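Local coordinates for nitroreductase (Bacteroides fragilis NCTC 9343, PDB 3EK3), which binds flavin mononucleotide and, as a member of the nitroreductase family, probably acts as an NAD(P)H-dependent oxidoreductase, at residues 144-147 with 148-152; 5-8 with 9-13. All blocks are in the same frame, centred on the assembly; numbering follows the deposited sequence.

Contact 1. Residues 144-147 with 148-152; sequences PEVR and AYLTS
Arg-147 sends CG out anti to its backbone N (chi1 178°), and bends at chi2 and chi3 fold the chain so that CD passes Thr-151 OG1 at 3.8 Å, while the guanidinium stands out from the helix. The two side chains cross at about a right angle. The threonine hydroxyl is placed beside its own backbone N (chi1 -61°), where it faces the preceding turn and lies 3.0 Å from Arg-147 O. A water bridges the two side chains: it accepts from Arg-147 NH1 at 2.9 Å and sits 2.8 Å from Thr-151 OG1. Leu-150 CD1 lies over one face of the guanidinium. The far end of the arginine is held by the chain before and after the helix, for NE donates to Cys-141 O while NH2 meets both Asp-142, in a salt bridge, and the carbonyl of His-159. These several bonds fix the rotation of the group.

On the buried side, Val-146 and Leu-150 run side by side and point the same way, Val-146 CG1 lying 4.1 Å from Leu-150 CD1. Val-146 continues onto Arg-66 and Ala-70 of helix 57-72, and Leu-150 onto Val-161 of strand 160-168. Tyr-149 also leans on helix 57-72, its hydroxyl bonded to Glu-62, and Glu-145 forms a salt bridge with Lys-73.

Backbone bonds from each residue of 148-151 to the one four earlier join the turns; the straightest runs 2.9 Å from Thr-151 N to Arg-147 O, with an N-H...O angle of 172°. Asp-143, just before the helix, accepts from Val-146 N through OD1. The pattern is that of a short amphipathic alpha-helix, 144-153, whose apolar i, i+4 pair faces inward between helix 57-72 and strand 160-168.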
loop_
_atom_site.group_PDB
_atom_site.type_symbol
_atom_site.label_atom_id
_atom_site.label_comp_id
_atom_site.label_asym_id
_atom_site.label_seq_id
_atom_site.Cartn_x
_atom_site.Cartn_y
_atom_site.Cartn_z
ATOM N N PRO A 144 18.137 -6.332 -19.214
ATOM C CA PRO A 144 19.174 -5.356 -19.562
ATOM C C PRO A 144 18.679 -4.142 -20.344
ATOM O O PRO A 144 19.041 -3.009 -20.009
ATOM C CB PRO A 144 20.147 -6.173 -20.400
ATOM C CG PRO A 144 19.962 -7.592 -19.887
ATOM C CD PRO A 144 18.523 -7.716 -19.560
ATOM N N GLU A 145 17.851 -4.351 -21.374
ATOM C CA GLU A 145 17.362 -3.212 -22.138
ATOM C C GLU A 145 16.342 -2.374 -21.375
ATOM O O GLU A 145 16.386 -1.142 -21.450
ATOM C CB GLU A 145 16.825 -3.630 -23.509
ATOM C CG GLU A 145 17.914 -4.182 -24.458
ATOM C CD GLU A 145 18.287 -5.639 -24.150
ATOM O OE1 GLU A 145 17.393 -6.439 -23.771
ATOM O OE2 GLU A 145 19.486 -5.987 -24.282
ATOM N N VAL A 146 15.456 -3.016 -20.611
ATOM C CA VAL A 146 14.517 -2.268 -19.781
ATOM C C VAL A 146 15.325 -1.467 -18.760
ATOM O O VAL A 146 15.131 -0.264 -18.590
ATOM C CB VAL A 146 13.501 -3.213 -19.085
ATOM C CG1 VAL A 146 12.634 -2.447 -18.091
ATOM C CG2 VAL A 146 12.631 -3.995 -20.155
ATOM N N ARG A 147 16.285 -2.125 -18.112
ATOM C CA ARG A 147 17.055 -1.440 -17.061
ATOM C C ARG A 147 17.818 -0.230 -17.605
ATOM O O ARG A 147 17.855 0.834 -16.981
ATOM C CB ARG A 147 18.008 -2.429 -16.361
ATOM C CG ARG A 147 18.892 -1.762 -15.254
ATOM C CD ARG A 147 18.133 -0.941 -14.242
ATOM N NE ARG A 147 17.239 -1.778 -13.434
ATOM C CZ ARG A 147 16.789 -1.465 -12.224
ATOM N NH1 ARG A 147 17.102 -0.324 -11.668
ATOM N NH2 ARG A 147 16.021 -2.334 -11.568
ATOM N N ALA A 148 18.450 -0.396 -18.761
ATOM C CA ALA A 148 19.133 0.724 -19.376
ATOM C C ALA A 148 18.185 1.899 -19.585
ATOM O O ALA A 148 18.559 3.059 -19.362
ATOM C CB ALA A 148 19.807 0.285 -20.698
ATOM N N TYR A 149 16.949 1.604 -19.999
ATOM C CA TYR A 149 15.922 2.632 -20.215
ATOM C C TYR A 149 15.542 3.312 -18.905
ATOM O O TYR A 149 15.518 4.534 -18.819
ATOM C CB TYR A 149 14.677 2.063 -20.953
ATOM C CG TYR A 149 14.025 3.140 -21.763
ATOM C CD1 TYR A 149 13.154 4.042 -21.151
ATOM C CD2 TYR A 149 14.371 3.355 -23.107
ATOM C CE1 TYR A 149 12.603 5.088 -21.846
ATOM C CE2 TYR A 149 13.817 4.434 -23.838
ATOM C CZ TYR A 149 12.954 5.302 -23.195
ATOM O OH TYR A 149 12.397 6.379 -23.839
ATOM N N LEU A 150 15.295 2.514 -17.868
ATOM C CA LEU A 150 14.937 3.042 -16.544
ATOM C C LEU A 150 16.030 3.976 -16.007
ATOM O O LEU A 150 15.756 5.071 -15.511
ATOM C CB LEU A 150 14.704 1.891 -15.565
ATOM C CG LEU A 150 13.497 0.994 -15.872
ATOM C CD1 LEU A 150 13.455 -0.146 -14.857
ATOM C CD2 LEU A 150 12.191 1.810 -15.773
ATOM N N THR A 151 17.261 3.536 -16.119
ATOM C CA THR A 151 18.419 4.362 -15.711
ATOM C C THR A 151 18.455 5.711 -16.420
ATOM O O THR A 151 18.660 6.753 -15.787
ATOM C CB THR A 151 19.694 3.603 -15.950
ATOM O OG1 THR A 151 19.680 2.404 -15.160
ATOM C CG2 THR A 151 20.939 4.472 -15.617
ATOM N N SER A 152 18.163 5.690 -17.722
ATOM C CA SER A 152 18.187 6.908 -18.535
ATOM C C SER A 152 17.068 7.845 -18.088
ATOM O O SER A 152 17.204 9.049 -18.172
ATOM C CB SER A 152 18.048 6.591 -20.030
ATOM O OG SER A 152 16.685 6.441 -20.401
HETATM O O HOH W 1 17.794 2.084 -13.118
#

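Contact 2. Residues 5-8 with 9-13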
loop_
_atom_site.group_PDB
_atom_site.type_symbol
_atom_site.label_atom_id
_atom_site.label_comp_id
_atom_site.label_asym_id
_atom_site.label_seq_id
_atom_site.Cartn_x
_atom_site.Cartn_y
_atom_site.Cartn_z
ATOM N N ASN A 5 -17.913 10.620 4.530
ATOM C CA ASN A 5 -17.226 11.893 4.351
ATOM C C ASN A 5 -16.474 11.877 3.017
ATOM O O ASN A 5 -16.536 10.893 2.313
ATOM C CB ASN A 5 -16.340 12.214 5.554
ATOM C CG ASN A 5 -15.212 11.245 5.724
ATOM O OD1 ASN A 5 -14.590 10.842 4.750
ATOM N ND2 ASN A 5 -14.939 10.872 6.965
ATOM N N GLU A 6 -15.827 12.964 2.634
ATOM C CA GLU A 6 -15.219 13.014 1.302
ATOM C C GLU A 6 -14.122 11.968 1.170
ATOM O O GLU A 6 -13.995 11.372 0.105
ATOM C CB GLU A 6 -14.625 14.371 1.001
ATOM C CG GLU A 6 -15.691 15.415 0.773
ATOM C CD GLU A 6 -15.174 16.737 0.242
ATOM O OE1 GLU A 6 -13.955 16.886 -0.002
ATOM O OE2 GLU A 6 -16.024 17.634 0.070
ATOM N N VAL A 7 -13.364 11.739 2.231
ATOM C CA VAL A 7 -12.297 10.724 2.162
ATOM C C VAL A 7 -12.866 9.322 1.928
ATOM O O VAL A 7 -12.421 8.585 1.040
ATOM C CB VAL A 7 -11.405 10.708 3.430
ATOM C CG1 VAL A 7 -10.429 9.508 3.417
ATOM C CG2 VAL A 7 -10.613 12.017 3.524
ATOM N N LEU A 8 -13.848 8.958 2.734
ATOM C CA LEU A 8 -14.482 7.661 2.616
ATOM C C LEU A 8 -15.104 7.466 1.242
ATOM O O LEU A 8 -15.002 6.389 0.649
ATOM C CB LEU A 8 -15.495 7.503 3.725
ATOM C CG LEU A 8 -14.948 7.501 5.169
ATOM C CD1 LEU A 8 -16.052 7.372 6.174
ATOM C CD2 LEU A 8 -13.923 6.355 5.350
ATOM N N GLU A 9 -15.755 8.503 0.729
ATOM C CA GLU A 9 -16.377 8.401 -0.583
ATOM C C GLU A 9 -15.331 8.306 -1.696
ATOM O O GLU A 9 -15.547 7.579 -2.673
ATOM C CB GLU A 9 -17.370 9.538 -0.827
ATOM C CG GLU A 9 -18.626 9.425 0.049
ATOM C CD GLU A 9 -19.346 8.076 -0.090
ATOM O OE1 GLU A 9 -19.709 7.691 -1.218
ATOM O OE2 GLU A 9 -19.548 7.403 0.935
ATOM N N THR A 10 -14.209 9.000 -1.544
ATOM C CA THR A 10 -13.154 8.985 -2.553
ATOM C C THR A 10 -12.528 7.605 -2.555
ATOM O O THR A 10 -12.284 7.045 -3.596
ATOM C CB THR A 10 -12.080 10.046 -2.276
ATOM O OG1 THR A 10 -12.703 11.354 -2.269
ATOM C CG2 THR A 10 -10.970 10.007 -3.315
ATOM N N ILE A 11 -12.378 7.036 -1.374
ATOM C CA ILE A 11 -11.831 5.676 -1.266
ATOM C C ILE A 11 -12.719 4.653 -2.013
ATOM O O ILE A 11 -12.210 3.809 -2.756
ATOM C CB ILE A 11 -11.645 5.272 0.214
ATOM C CG1 ILE A 11 -10.373 5.947 0.779
ATOM C CG2 ILE A 11 -11.557 3.759 0.365
ATOM C CD1 ILE A 11 -10.197 5.857 2.309
ATOM N N LYS A 12 -14.027 4.695 -1.794
ATOM C CA LYS A 12 -14.960 3.834 -2.531
ATOM C C LYS A 12 -15.023 4.134 -4.021
ATOM O O LYS A 12 -15.281 3.227 -4.808
ATOM C CB LYS A 12 -16.363 3.917 -1.939
ATOM C CG LYS A 12 -16.503 3.318 -0.563
ATOM C CD LYS A 12 -17.851 3.771 0.001
ATOM C CE LYS A 12 -18.366 2.885 1.067
ATOM N NZ LYS A 12 -19.769 3.286 1.460
ATOM N N ALA A 13 -14.791 5.386 -4.412
ATOM C CA ALA A 13 -14.950 5.801 -5.812
ATOM C C ALA A 13 -13.720 5.498 -6.664
ATOM O O ALA A 13 -13.829 5.436 -7.891
ATOM C CB ALA A 13 -15.286 7.277 -5.904
#
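Val-7 and Ile-11, one turn apart on the buried side of helix 6-13, meet through Val-7 CG1 and Ile-11 CD1 at 3.8 Å. Val-7 holds CG1 anti to its backbone N (chi1 172°), leaning it along the helix, while the extended outer arm of Ile-11 reaches back over Val-7 O to meet it. Thr-10 grips the first turn twice. Its OG1 donates to Glu-6 O at 2.7 Å and its N to the same oxygen at 2.9 Å, arriving from opposite faces of the carbonyl plane. Asn-5 is the N-cap: OD1 accepts from Leu-8 N at 2.9 Å in a nearly straight bond (175°), and its main-chain O takes Glu-9 N. A chi1 of -69° puts Glu-9 CG beside its backbone N, 3.4 Å from Asn-5 O; the bend at chi2 turns the carboxylate, whose OE2 is bonded to Thr-4.

Ile-11 and Thr-10 rest on Leu-122 and Thr-125 of helix 109-126 in the same chain. The helix also meets the second subunit: Val-7 packs on its Thr-10, Thr-10 on its Val-7, and Leu-8 packs on Ala-123 and Asn-5 ND2 bonds to Ser-126, both on its helix 109-126, so that helix is touched in both chains.

How the contacts relate
Contact 2 comes first along the chain and contact 1 much later, on opposite sides of the chain's centre; their centres lie 38 Å apart and their nearest atoms about 27 Å, without touching. Residues 5-13 belong to the dimer interface and lead straight into the flavin site: the FMN-binding Arg-14, Arg-15 and Ser-16 follow at once, and Arg-18 soon after, and the side chain of Lys-12 is about 9 Å from a bound FMN. Residues 144-152, in contrast, meet no other protein chain of the assembly. They approach the cofactor less closely, the side chain of Val-146 being about 14 Å from FMN and about 9 Å from that of the FMN-binding Gln-136.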